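Local atomic coordinates of XAC2610 protein (Xanthomonas axonopodis pv. citri, PDB entry 4QTQ), a protein that probably serves as an immunity protein, inhibiting peptidoglycan hydrolase toxins of the kind delivered by a bacterium-killing type IV secretion system. Residues M7-N12 against A23-I28; A13-Q18 against L70-N75; I95-N100 against D106-S111; T159-D164 against H169-Y174; L187-N192 against P197-E202. All coordinates share one frame; numbering follows the deposited sequence.

Contact 1. Residues M7-N12 against A23-I28; sequences MPSTAN and ADIGGI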
# COMPACT_ATOMS: atom_id res chain seq x y z
N MET A 7 12.18 -14.64 2.04
CA MET A 7 10.94 -15.40 2.16
C MET A 7 9.84 -14.55 2.82
O MET A 7 10.11 -13.87 3.81
CB MET A 7 11.16 -16.67 2.99
CG MET A 7 12.04 -17.71 2.32
SD MET A 7 12.56 -19.02 3.45
CE MET A 7 11.01 -19.44 4.26
N PRO A 8 8.61 -14.59 2.28
CA PRO A 8 7.54 -13.81 2.88
C PRO A 8 7.01 -14.47 4.15
O PRO A 8 6.88 -15.70 4.18
CB PRO A 8 6.47 -13.79 1.79
CG PRO A 8 6.65 -15.09 1.11
CD PRO A 8 8.12 -15.38 1.14
N SER A 9 6.71 -13.67 5.17
CA SER A 9 6.11 -14.18 6.41
C SER A 9 4.88 -13.36 6.78
O SER A 9 4.77 -12.19 6.42
CB SER A 9 7.14 -14.18 7.55
OG SER A 9 7.55 -12.88 7.90
N THR A 10 3.93 -14.00 7.47
CA THR A 10 2.69 -13.34 7.89
C THR A 10 2.32 -13.69 9.33
O THR A 10 2.91 -14.58 9.95
CB THR A 10 1.50 -13.72 6.97
OG1 THR A 10 1.07 -15.05 7.25
CG2 THR A 10 1.88 -13.61 5.51
N ALA A 11 1.32 -12.99 9.85
CA ALA A 11 0.80 -13.27 11.18
C ALA A 11 -0.53 -12.58 11.35
O ALA A 11 -0.79 -11.55 10.72
CB ALA A 11 1.78 -12.80 12.25
N ASN A 12 -1.37 -13.16 12.20
CA ASN A 12 -2.66 -12.57 12.51
C ASN A 12 -2.78 -12.31 14.00
O ASN A 12 -2.12 -12.96 14.80
CB ASN A 12 -3.78 -13.50 12.04
CG ASN A 12 -3.88 -13.57 10.52
OD1 ASN A 12 -3.61 -12.60 9.81
ND2 ASN A 12 -4.28 -14.73 10.02
N ALA A 23 3.25 -8.15 17.96
CA ALA A 23 3.71 -9.27 17.14
C ALA A 23 5.14 -9.07 16.68
O ALA A 23 5.60 -7.93 16.57
CB ALA A 23 2.80 -9.44 15.93
N ASP A 24 5.83 -10.17 16.42
CA ASP A 24 7.12 -10.14 15.76
C ASP A 24 7.00 -10.81 14.41
O ASP A 24 6.69 -12.00 14.33
CB ASP A 24 8.19 -10.86 16.59
CG ASP A 24 9.59 -10.60 16.05
OD1 ASP A 24 10.12 -9.49 16.29
OD2 ASP A 24 10.15 -11.50 15.39
N ILE A 25 7.26 -10.05 13.34
CA ILE A 25 7.09 -10.54 11.98
C ILE A 25 8.43 -10.47 11.28
O ILE A 25 8.88 -9.39 10.89
CB ILE A 25 6.03 -9.72 11.21
CG1 ILE A 25 4.80 -9.45 12.08
CG2 ILE A 25 5.59 -10.47 9.95
CD1 ILE A 25 4.82 -8.13 12.83
N GLY A 26 9.07 -11.62 11.12
CA GLY A 26 10.37 -11.68 10.46
C GLY A 26 11.42 -10.79 11.12
O GLY A 26 12.23 -10.14 10.44
N GLY A 27 11.40 -10.76 12.45
CA GLY A 27 12.41 -10.04 13.22
C GLY A 27 12.15 -8.55 13.39
O GLY A 27 12.98 -7.83 13.96
N ILE A 28 11.00 -8.08 12.89
CA ILE A 28 10.56 -6.71 13.12
C ILE A 28 9.38 -6.78 14.07
O ILE A 28 8.41 -7.50 13.81
CB ILE A 28 10.12 -6.03 11.81
CG1 ILE A 28 11.30 -5.92 10.84
CG2 ILE A 28 9.55 -4.64 12.09
CD1 ILE A 28 10.90 -5.66 9.40
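S9 rests on the turn formed by I25 and G26, where two sheets face each other in a manner consistent with a beta-sandwich. Strand 9-11 is the edge of a six-stranded mixed sheet and pairs with strand 78-80, whereas strand 20-25 belongs to a four-stranded antiparallel sheet, so side chains rather than backbone bonds span the gap. At the start of the strand, S9 points its CB toward the turn. With OG set between the backbone N and the carbonyl carbon (chi1 65°), the hydroxyl oxygen lies 3.7 Å from I25 CG2 and 3.8 Å from G26 N. These are van der Waals approaches, and a small residue suits a place so near the turn. The backbone of S9 is meanwhile bonded to H80. T10 turns the other way and packs on Y79 and H92. A11 again faces the second sheet: its CB is 4.5 Å from I25 CG1 and 5.1 Å from A23 CB, and the small methyl is consistent with the close approach of the sheets. N12 leaves the interface, its OD1 accepting from T77 N. Beneath S9 the other segment reverses direction in a type I' turn, I25 to I28, which links strands 20-25 and 28-33. G26 and G27 take the positive phi values such a turn needs, which glycine accepts readily. The turn is closed on both sides, by I25 N to I28 O at 2.8 Å and I28 N to I25 O at 3.2 Å.

Contact 2. Residues A13-Q18 against L70-N75; sequences AKLNEQ and LYVDSN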
# COMPACT_ATOMS: atom_id res chain seq x y z
N ALA A 13 -3.63 -11.36 14.36
CA ALA A 13 -3.81 -10.94 15.74
C ALA A 13 -5.10 -10.16 15.85
O ALA A 13 -5.59 -9.65 14.86
CB ALA A 13 -2.63 -10.09 16.18
N LYS A 14 -5.65 -10.09 17.06
CA LYS A 14 -6.78 -9.21 17.36
C LYS A 14 -6.49 -8.34 18.59
O LYS A 14 -5.74 -8.73 19.49
CB LYS A 14 -8.09 -10.00 17.55
CG LYS A 14 -8.10 -10.96 18.73
CD LYS A 14 -9.27 -11.94 18.61
CE LYS A 14 -8.94 -13.10 17.68
NZ LYS A 14 -10.15 -13.87 17.27
N LEU A 15 -7.09 -7.15 18.59
CA LEU A 15 -6.94 -6.23 19.70
C LEU A 15 -7.46 -6.88 20.97
O LEU A 15 -8.64 -7.28 21.04
CB LEU A 15 -7.69 -4.92 19.41
CG LEU A 15 -7.12 -4.12 18.23
CD1 LEU A 15 -8.15 -3.14 17.71
CD2 LEU A 15 -5.83 -3.42 18.63
N ASN A 16 -6.58 -7.05 21.96
CA ASN A 16 -6.98 -7.58 23.26
C ASN A 16 -7.83 -6.58 24.05
O ASN A 16 -8.17 -5.50 23.55
CB ASN A 16 -5.73 -8.01 24.06
CG ASN A 16 -4.93 -6.84 24.62
OD1 ASN A 16 -5.27 -5.67 24.44
ND2 ASN A 16 -3.86 -7.16 25.33
N GLU A 17 -8.17 -6.96 25.28
CA GLU A 17 -9.00 -6.13 26.16
C GLU A 17 -8.48 -4.70 26.43
O GLU A 17 -9.28 -3.81 26.71
CB GLU A 17 -9.29 -6.87 27.48
CG GLU A 17 -8.06 -7.39 28.24
CD GLU A 17 -7.43 -8.65 27.63
OE1 GLU A 17 -8.07 -9.29 26.77
OE2 GLU A 17 -6.28 -8.99 28.01
N GLN A 18 -7.17 -4.46 26.32
CA GLN A 18 -6.61 -3.09 26.41
C GLN A 18 -6.49 -2.36 25.06
O GLN A 18 -5.86 -1.30 24.98
CB GLN A 18 -5.22 -3.12 27.08
CG GLN A 18 -5.25 -3.28 28.58
CD GLN A 18 -5.53 -4.71 29.01
OE1 GLN A 18 -5.00 -5.65 28.41
NE2 GLN A 18 -6.37 -4.88 30.03
N LEU A 70 -7.14 3.21 10.98
CA LEU A 70 -6.53 1.88 10.82
C LEU A 70 -7.63 0.81 10.77
O LEU A 70 -8.48 0.72 11.67
CB LEU A 70 -5.57 1.58 11.98
CG LEU A 70 -4.86 0.20 11.95
CD1 LEU A 70 -3.90 0.09 10.79
CD2 LEU A 70 -4.13 -0.07 13.26
N TYR A 71 -7.60 0.02 9.69
CA TYR A 71 -8.47 -1.13 9.53
C TYR A 71 -7.67 -2.36 9.92
O TYR A 71 -6.75 -2.74 9.21
CB TYR A 71 -8.95 -1.26 8.09
CG TYR A 71 -9.96 -0.21 7.71
CD1 TYR A 71 -9.55 1.06 7.31
CD2 TYR A 71 -11.32 -0.48 7.75
CE1 TYR A 71 -10.48 2.03 6.98
CE2 TYR A 71 -12.25 0.49 7.41
CZ TYR A 71 -11.83 1.74 7.03
OH TYR A 71 -12.76 2.70 6.70
N VAL A 72 -8.06 -2.94 11.05
CA VAL A 72 -7.40 -4.12 11.64
C VAL A 72 -8.17 -5.39 11.27
O VAL A 72 -9.25 -5.67 11.81
CB VAL A 72 -7.32 -3.99 13.18
CG1 VAL A 72 -6.64 -5.21 13.80
CG2 VAL A 72 -6.59 -2.72 13.57
N ASP A 73 -7.62 -6.16 10.34
CA ASP A 73 -8.22 -7.41 9.92
C ASP A 73 -7.56 -8.52 10.71
O ASP A 73 -6.39 -8.87 10.47
CB ASP A 73 -8.03 -7.59 8.41
CG ASP A 73 -8.70 -8.85 7.87
OD1 ASP A 73 -9.15 -9.72 8.66
OD2 ASP A 73 -8.76 -8.96 6.63
N SER A 74 -8.30 -9.08 11.66
CA SER A 74 -7.79 -10.14 12.50
C SER A 74 -7.58 -11.46 11.75
O SER A 74 -6.95 -12.36 12.28
CB SER A 74 -8.69 -10.37 13.72
OG SER A 74 -9.90 -11.00 13.32
N ASN A 75 -8.08 -11.56 10.52
CA ASN A 75 -7.86 -12.72 9.65
C ASN A 75 -6.77 -12.51 8.58
O ASN A 75 -6.46 -13.44 7.82
CB ASN A 75 -9.20 -13.12 9.01
CG ASN A 75 -10.26 -13.49 10.05
OD1 ASN A 75 -11.39 -13.01 10.01
ND2 ASN A 75 -9.87 -14.32 10.99
O HOH W 1 -10.57 -13.66 13.82
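An Asx turn ends strand 70-73, and the serine it presents, S74, packs against A13 and K14 in the loop between strands 9-11 and 20-25. D73 OD1 accepts from N75 N at 2.8 Å, the donor lying 39° out of the carboxylate plane. Aspartate is well suited here because its short side chain reaches forward to the amide two residues on. The closest approach to the loop is made by backbone atoms: S74 CA sends its C-H toward A13 O at 3.3 Å, a weak polar contact, and next to it K14 CB lies 3.9 Å from S74 CB. Further in, L15 CD1 approaches V72 CG2 at 4.4 Å. Both of these branched residues also touch C47, and L15 touches its disulfide partner C37, so the loop is laid against the cross-link by apolar surfaces. The K14 chain folds at its third torsion (K14 chi3 82°), which brings its ammonium round to a water on the S74 side. That water is 2.8 Å from S74 OG and has weak bonds to K14 NZ and to N75 ND2, 3.0 Å away. S74 OG is also hydrogen-bonded to G43 O. Direct contact is therefore mostly apolar or of the C-H...O kind, while the polar ends of K14, S74 and N75 share a water at the protein surface.

Contact 3. Residues I95-N100 against D106-S111; sequences ILTDIN and DVVVWS. With CA (calcium ion), chain B.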
# COMPACT_ATOMS: atom_id res chain seq x y z
N ILE A 95 1.76 -3.83 6.41
CA ILE A 95 2.72 -4.47 5.49
C ILE A 95 4.14 -3.86 5.61
O ILE A 95 4.34 -2.65 5.50
CB ILE A 95 2.23 -4.30 4.03
CG1 ILE A 95 0.91 -5.07 3.82
CG2 ILE A 95 3.29 -4.72 3.00
CD1 ILE A 95 -0.08 -4.33 2.95
N LEU A 96 5.11 -4.73 5.85
CA LEU A 96 6.54 -4.40 5.90
C LEU A 96 7.21 -4.91 4.61
O LEU A 96 7.22 -6.10 4.32
CB LEU A 96 7.19 -5.07 7.11
CG LEU A 96 6.43 -5.05 8.43
CD1 LEU A 96 7.13 -5.95 9.45
CD2 LEU A 96 6.30 -3.64 8.96
N THR A 97 7.74 -3.97 3.83
CA THR A 97 8.21 -4.25 2.49
C THR A 97 9.08 -3.08 2.05
O THR A 97 8.78 -1.93 2.37
CB THR A 97 7.02 -4.43 1.51
OG1 THR A 97 7.50 -4.92 0.26
CG2 THR A 97 6.27 -3.11 1.29
N ASP A 98 10.18 -3.38 1.35
CA ASP A 98 11.08 -2.33 0.87
C ASP A 98 10.57 -1.89 -0.46
O ASP A 98 10.67 -2.61 -1.44
CB ASP A 98 12.52 -2.85 0.74
CG ASP A 98 13.51 -1.76 0.31
OD1 ASP A 98 13.24 -0.55 0.52
OD2 ASP A 98 14.58 -2.14 -0.24
N ILE A 99 9.99 -0.70 -0.50
CA ILE A 99 9.35 -0.20 -1.70
C ILE A 99 10.39 0.45 -2.61
O ILE A 99 10.36 0.26 -3.82
CB ILE A 99 8.21 0.79 -1.35
CG1 ILE A 99 7.08 0.04 -0.62
CG2 ILE A 99 7.67 1.48 -2.61
CD1 ILE A 99 5.99 0.92 -0.04
N ASN A 100 11.32 1.19 -2.02
CA ASN A 100 12.28 1.95 -2.82
C ASN A 100 13.65 1.28 -3.05
O ASN A 100 14.57 1.92 -3.56
CB ASN A 100 12.45 3.37 -2.25
CG ASN A 100 12.98 3.39 -0.83
OD1 ASN A 100 13.10 2.37 -0.16
ND2 ASN A 100 13.29 4.59 -0.37
N ASP A 106 10.09 -0.56 4.46
CA ASP A 106 9.18 0.54 4.63
C ASP A 106 7.87 -0.04 5.15
O ASP A 106 7.74 -1.25 5.33
CB ASP A 106 9.01 1.23 3.28
CG ASP A 106 10.34 1.54 2.62
OD1 ASP A 106 11.16 2.27 3.24
OD2 ASP A 106 10.59 1.06 1.50
N VAL A 107 6.88 0.82 5.39
CA VAL A 107 5.66 0.39 6.03
C VAL A 107 4.43 0.91 5.28
O VAL A 107 4.39 2.07 4.85
CB VAL A 107 5.61 0.81 7.52
CG1 VAL A 107 4.31 0.34 8.18
CG2 VAL A 107 6.81 0.26 8.26
N VAL A 108 3.46 0.01 5.10
CA VAL A 108 2.22 0.32 4.41
C VAL A 108 1.07 -0.06 5.33
O VAL A 108 1.02 -1.18 5.86
CB VAL A 108 2.10 -0.45 3.07
CG1 VAL A 108 0.77 -0.13 2.40
CG2 VAL A 108 3.26 -0.14 2.15
N VAL A 109 0.15 0.86 5.52
CA VAL A 109 -0.92 0.69 6.47
C VAL A 109 -2.28 0.86 5.77
O VAL A 109 -2.48 1.81 5.01
CB VAL A 109 -0.73 1.69 7.62
CG1 VAL A 109 -1.95 1.77 8.50
CG2 VAL A 109 0.50 1.31 8.45
N TRP A 110 -3.19 -0.09 6.01
CA TRP A 110 -4.55 0.01 5.47
C TRP A 110 -5.28 1.04 6.31
O TRP A 110 -5.73 0.74 7.42
CB TRP A 110 -5.25 -1.35 5.50
CG TRP A 110 -6.71 -1.29 5.06
CD1 TRP A 110 -7.35 -0.24 4.47
CD2 TRP A 110 -7.68 -2.34 5.18
NE1 TRP A 110 -8.68 -0.56 4.24
CE2 TRP A 110 -8.90 -1.84 4.66
CE3 TRP A 110 -7.66 -3.64 5.72
CZ2 TRP A 110 -10.07 -2.60 4.64
CZ3 TRP A 110 -8.82 -4.39 5.70
CH2 TRP A 110 -10.01 -3.86 5.17
N SER A 111 -5.38 2.26 5.78
CA SER A 111 -5.87 3.41 6.55
C SER A 111 -7.22 3.98 6.08
O SER A 111 -7.80 4.80 6.78
CB SER A 111 -4.85 4.54 6.51
OG SER A 111 -4.60 4.95 5.18
CA CA B . 13.16 1.32 1.94
O HOH W 2 13.94 3.24 2.93
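D98, N100 and D106 hold a calcium ion at the turn of a beta hairpin, in a D-x-N-x-D-G sequence that resembles the EF-hand loop but here joins two strands. D98 OD1 binds the metal at 2.3 Å; D106, its CG beside the backbone N (chi1 -50°), turns both oxygens to it, OD1 and OD2 each 2.6 Å from calcium. The two carboxylates are turned 53° against each other. A water oxygen lies 2.3 Å from calcium, and N100, D102 and the carbonyl O of H104 complete seven ligands. Oxygen-rich residues suit this hard cation, which probably offsets the repulsion of three aspartates. In the second shell, I99 N donates to the anti lone pair of D106 OD2 at 2.7 Å and 157°, and F127 N bonds D106 OD1, so the chelating group is held at both ends. D98 OD2, the oxygen turned off the metal, accepts from G103 N. Farther out lies the hairpin: T97 pairs with D106 and I95 with V108 through antiparallel hydrogen-bonded pairs, and D106 N reaches T97 O at 2.8 Å. T97 fastens its OG1 to G81 O. Aliphatic residues pack on both faces. On one, L96 and V107 lie side by side, L96 CD2 being 4.0 Å from V107 CG2; on the other, I99 comes from the loop across V108 at about a right angle, I99 CD1 resting 3.7 Å from V108 CG2.

Contact 4. Residues T159-D164 against H169-Y174; sequences TSTSGD and HVFDTY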
# COMPACT_ATOMS: atom_id res chain seq x y z
N THR A 159 3.50 -0.65 -10.37
CA THR A 159 2.31 -0.79 -11.21
C THR A 159 1.03 -0.79 -10.38
O THR A 159 1.00 -1.31 -9.27
CB THR A 159 2.38 -2.06 -12.08
OG1 THR A 159 2.74 -3.17 -11.26
CG2 THR A 159 3.40 -1.91 -13.18
N SER A 160 -0.02 -0.20 -10.94
CA SER A 160 -1.31 -0.05 -10.28
C SER A 160 -2.39 -0.08 -11.36
O SER A 160 -2.16 0.38 -12.48
CB SER A 160 -1.36 1.28 -9.53
OG SER A 160 -2.46 1.35 -8.62
N THR A 161 -3.54 -0.66 -11.05
CA THR A 161 -4.64 -0.71 -12.01
C THR A 161 -5.85 0.06 -11.49
O THR A 161 -6.12 0.11 -10.29
CB THR A 161 -5.08 -2.15 -12.35
OG1 THR A 161 -5.77 -2.73 -11.25
CG2 THR A 161 -3.89 -3.02 -12.68
N SER A 162 -6.57 0.66 -12.42
CA SER A 162 -7.81 1.34 -12.12
C SER A 162 -8.81 1.04 -13.24
O SER A 162 -8.58 0.15 -14.08
CB SER A 162 -7.55 2.83 -11.96
OG SER A 162 -8.56 3.40 -11.14
N GLY A 163 -9.93 1.75 -13.26
CA GLY A 163 -10.97 1.54 -14.28
C GLY A 163 -12.36 1.55 -13.69
O GLY A 163 -12.55 1.92 -12.54
N ASP A 164 -13.34 1.15 -14.49
CA ASP A 164 -14.74 1.14 -14.04
C ASP A 164 -15.23 -0.25 -13.59
O ASP A 164 -16.43 -0.46 -13.42
CB ASP A 164 -15.66 1.73 -15.12
CG ASP A 164 -15.77 0.86 -16.35
OD1 ASP A 164 -15.10 -0.19 -16.44
OD2 ASP A 164 -16.54 1.23 -17.26
N HIS A 169 -10.26 -0.47 -18.34
CA HIS A 169 -9.17 -0.82 -17.45
C HIS A 169 -8.03 0.13 -17.70
O HIS A 169 -7.68 0.41 -18.86
CB HIS A 169 -8.69 -2.25 -17.72
CG HIS A 169 -9.76 -3.27 -17.55
ND1 HIS A 169 -10.36 -3.90 -18.63
CD2 HIS A 169 -10.36 -3.77 -16.45
CE1 HIS A 169 -11.28 -4.74 -18.19
NE2 HIS A 169 -11.30 -4.68 -16.87
N VAL A 170 -7.45 0.63 -16.62
CA VAL A 170 -6.32 1.55 -16.70
C VAL A 170 -5.14 0.90 -16.00
O VAL A 170 -5.28 0.40 -14.88
CB VAL A 170 -6.64 2.91 -16.07
CG1 VAL A 170 -5.43 3.85 -16.20
CG2 VAL A 170 -7.88 3.51 -16.73
N PHE A 171 -3.99 0.88 -16.68
CA PHE A 171 -2.79 0.25 -16.16
C PHE A 171 -1.72 1.31 -16.07
O PHE A 171 -1.24 1.81 -17.08
CB PHE A 171 -2.34 -0.91 -17.06
CG PHE A 171 -3.39 -1.97 -17.28
CD1 PHE A 171 -3.55 -2.99 -16.36
CD2 PHE A 171 -4.21 -1.94 -18.40
CE1 PHE A 171 -4.53 -3.96 -16.55
CE2 PHE A 171 -5.18 -2.90 -18.59
CZ PHE A 171 -5.33 -3.92 -17.67
N ASP A 172 -1.36 1.67 -14.85
CA ASP A 172 -0.41 2.74 -14.57
C ASP A 172 0.95 2.19 -14.19
O ASP A 172 1.05 1.21 -13.46
CB ASP A 172 -0.93 3.64 -13.45
CG ASP A 172 -1.99 4.59 -13.92
OD1 ASP A 172 -2.12 4.79 -15.14
OD2 ASP A 172 -2.69 5.18 -13.08
N THR A 173 2.00 2.84 -14.69
CA THR A 173 3.36 2.52 -14.31
C THR A 173 4.02 3.81 -13.81
O THR A 173 3.96 4.86 -14.47
CB THR A 173 4.17 1.90 -15.48
OG1 THR A 173 3.58 0.63 -15.84
CG2 THR A 173 5.63 1.68 -15.08
N TYR A 174 4.59 3.71 -12.61
CA TYR A 174 5.28 4.81 -11.96
C TYR A 174 6.74 4.43 -11.84
O TYR A 174 7.06 3.26 -11.57
CB TYR A 174 4.73 5.05 -10.54
CG TYR A 174 3.32 5.56 -10.51
CD1 TYR A 174 2.24 4.68 -10.67
CD2 TYR A 174 3.05 6.91 -10.32
CE1 TYR A 174 0.93 5.15 -10.65
CE2 TYR A 174 1.76 7.38 -10.29
CZ TYR A 174 0.70 6.51 -10.46
OH TYR A 174 -0.57 7.00 -10.44
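The beta hairpin of strands 157-163 and 168-176 sets T161 beside F171 and S162 opposite V170. S160 with D172 and S162 with V170 are the hydrogen-bonded pairs. D172 N meets S160 O at 2.8 Å in an almost straight line with the carbonyl bond, whereas V170 N comes to S162 O, also at 2.8 Å, from 55° above the carbonyl plane. On the face carrying the threonines, T161 CG2 lies 3.7 Å from F171 CD1, the two side chains pointing the same way. The T161 methyl lies beside the backbone N, and OG1 (chi1 72°) is directed to N148, so one branch packs while the other bonds. T159 and T173 run alongside in the same manner, T159 CG2 being 3.7 Å from T173 OG1. The opposite face takes S162, whose OG bonds M146 O, and D172, largely buried but paired in a salt bridge with R186. At the end of its strand, G163 has backbone angles that favour glycine, and its CA passes 4.3 Å from H169 CA. Beta-branched threonine and valine suit such extended strands, and hairpins joined in succession form an antiparallel meander, here part of a six-stranded sheet.

Contact 5. Residues L187-N192 against P197-E202; sequences LTEDTN and PKKKIE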
# COMPACT_ATOMS: atom_id res chain seq x y z
N LEU A 187 -1.86 3.12 -19.64
CA LEU A 187 -2.48 2.33 -20.70
C LEU A 187 -3.97 2.21 -20.41
O LEU A 187 -4.34 1.64 -19.39
CB LEU A 187 -1.87 0.92 -20.78
CG LEU A 187 -0.36 0.73 -20.97
CD1 LEU A 187 -0.06 -0.73 -21.29
CD2 LEU A 187 0.20 1.63 -22.07
N THR A 188 -4.81 2.77 -21.27
CA THR A 188 -6.26 2.69 -21.11
C THR A 188 -6.83 1.74 -22.16
O THR A 188 -6.65 1.96 -23.36
CB THR A 188 -6.93 4.08 -21.25
OG1 THR A 188 -6.37 4.98 -20.30
CG2 THR A 188 -8.44 3.98 -21.03
N GLU A 189 -7.50 0.69 -21.70
CA GLU A 189 -8.15 -0.26 -22.60
C GLU A 189 -9.66 -0.14 -22.45
O GLU A 189 -10.17 -0.20 -21.34
CB GLU A 189 -7.72 -1.68 -22.29
CG GLU A 189 -6.22 -1.90 -22.39
CD GLU A 189 -5.87 -3.37 -22.51
OE1 GLU A 189 -6.65 -4.22 -22.02
OE2 GLU A 189 -4.81 -3.68 -23.11
N ASP A 190 -10.35 0.02 -23.57
CA ASP A 190 -11.81 0.15 -23.61
C ASP A 190 -12.38 -1.00 -24.44
O ASP A 190 -12.20 -1.06 -25.67
CB ASP A 190 -12.17 1.52 -24.22
CG ASP A 190 -13.68 1.79 -24.23
OD1 ASP A 190 -14.50 0.85 -24.18
OD2 ASP A 190 -14.03 2.99 -24.32
N THR A 191 -13.07 -1.93 -23.77
CA THR A 191 -13.67 -3.11 -24.40
C THR A 191 -15.21 -3.06 -24.35
O THR A 191 -15.87 -4.11 -24.32
CB THR A 191 -13.15 -4.40 -23.73
OG1 THR A 191 -11.72 -4.44 -23.85
CG2 THR A 191 -13.72 -5.66 -24.36
N ASN A 192 -15.78 -1.85 -24.36
CA ASN A 192 -17.24 -1.70 -24.39
C ASN A 192 -17.86 -2.34 -25.64
O ASN A 192 -18.95 -2.94 -25.57
CB ASN A 192 -17.64 -0.22 -24.26
CG ASN A 192 -17.67 0.25 -22.81
OD1 ASN A 192 -18.38 -0.32 -21.98
ND2 ASN A 192 -16.91 1.29 -22.51
N PRO A 197 -12.09 -3.25 -29.84
CA PRO A 197 -11.36 -2.83 -28.64
C PRO A 197 -10.47 -1.63 -28.89
O PRO A 197 -9.76 -1.59 -29.90
CB PRO A 197 -10.48 -4.04 -28.32
CG PRO A 197 -10.27 -4.70 -29.64
CD PRO A 197 -11.55 -4.50 -30.40
N LYS A 198 -10.50 -0.67 -27.98
CA LYS A 198 -9.70 0.54 -28.11
C LYS A 198 -8.63 0.58 -27.04
O LYS A 198 -8.87 0.24 -25.88
CB LYS A 198 -10.59 1.78 -28.02
CG LYS A 198 -11.88 1.67 -28.82
CD LYS A 198 -12.51 3.02 -29.06
CE LYS A 198 -13.86 2.88 -29.74
NZ LYS A 198 -14.41 4.19 -30.17
N LYS A 199 -7.43 1.01 -27.42
CA LYS A 199 -6.31 1.08 -26.51
C LYS A 199 -5.67 2.44 -26.66
O LYS A 199 -5.39 2.87 -27.78
CB LYS A 199 -5.30 -0.03 -26.81
CG LYS A 199 -4.02 0.05 -26.00
CD LYS A 199 -3.15 -1.17 -26.28
CE LYS A 199 -1.72 -0.98 -25.79
NZ LYS A 199 -0.80 -1.93 -26.47
N LYS A 200 -5.45 3.12 -25.54
CA LYS A 200 -4.82 4.43 -25.54
C LYS A 200 -3.56 4.36 -24.71
O LYS A 200 -3.59 3.83 -23.59
CB LYS A 200 -5.79 5.47 -24.98
CG LYS A 200 -5.29 6.90 -25.02
CD LYS A 200 -6.46 7.86 -25.11
CE LYS A 200 -6.15 9.20 -24.47
NZ LYS A 200 -6.33 9.13 -23.00
N ILE A 201 -2.46 4.86 -25.25
CA ILE A 201 -1.17 4.85 -24.57
C ILE A 201 -0.75 6.28 -24.33
O ILE A 201 -0.68 7.07 -25.27
CB ILE A 201 -0.09 4.15 -25.42
CG1 ILE A 201 -0.52 2.74 -25.82
CG2 ILE A 201 1.24 4.11 -24.67
CD1 ILE A 201 0.26 2.18 -26.99
N GLU A 202 -0.49 6.62 -23.07
CA GLU A 202 0.12 7.90 -22.73
C GLU A 202 1.44 7.64 -22.01
O GLU A 202 1.55 6.70 -21.23
CB GLU A 202 -0.79 8.73 -21.84
CG GLU A 202 -2.19 8.93 -22.39
CD GLU A 202 -3.11 9.47 -21.33
OE1 GLU A 202 -4.02 8.75 -20.91
OE2 GLU A 202 -2.90 10.61 -20.87
O HOH W 3 -4.17 6.21 -21.63
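K200 and T188 face each other across a beta hairpin, each giving and taking a backbone bond, with T188 N to K200 O at 2.8 Å and K200 N to T188 O at 2.7 Å. The K200 side chain starts at CB, which rests 4.1 Å from T188 CB and close to T188 O. CG is anti to the backbone N (chi1 -176°), and CG, CD and CE lead away from strand 181-190; the side chain also packs on E211 of strand 208-212. A bend at the fourth torsion (chi4 -82°) then turns NZ to E202 OE1 at 3.1 Å, a salt bridge along the same strand whose hydrogen bond is weak. That carboxylate oxygen also accepts from a water, which lies 2.8 Å from T188 OG1, so threonine, water and glutamate link the two strands beside the lysine. The flexible lysine pairs with its neighbour but one on the strand, since residues two apart project from the same face. The other face holds L187 and I201, side by side with L187 CD2 3.7 Å from I201 CG2, and farther on E189 and K199, whose opposite charges stay apart. Toward the loop, D190 and K198 repeat the double backbone bond, and D190 OD1 accepts from N192 N at 3.0 Å, nearly in line with the carboxylate C-O bond. N192 ND2 adds a weak bond to the same oxygen. Because D190 OD1 accepts from the backbone N two residues on, D190-N192 form an Asx turn at the loop end of this antiparallel hairpin.

How the contacts relate
From the N terminus, contact 1 closes a short loop between strand 9-11 and the turn after strand 20-25. Contact 2 starts inside that loop and ends at residues 70-75, so the two cross; they touch where N12 meets S74 and N75. Contact 3 follows in series as a hairpin near the chain's centre. L96 packs on I28 of contact 1, and Y71 of contact 2 probably bonds W110, which binds the N-terminal sheets together. Contacts 4 and 5 are later hairpins in one antiparallel sheet, where neighbouring strands 168-176 and 181-190 join F171 to L187. Contacts 3 and 4 approach to about 9 Å between nearest atoms, without touching.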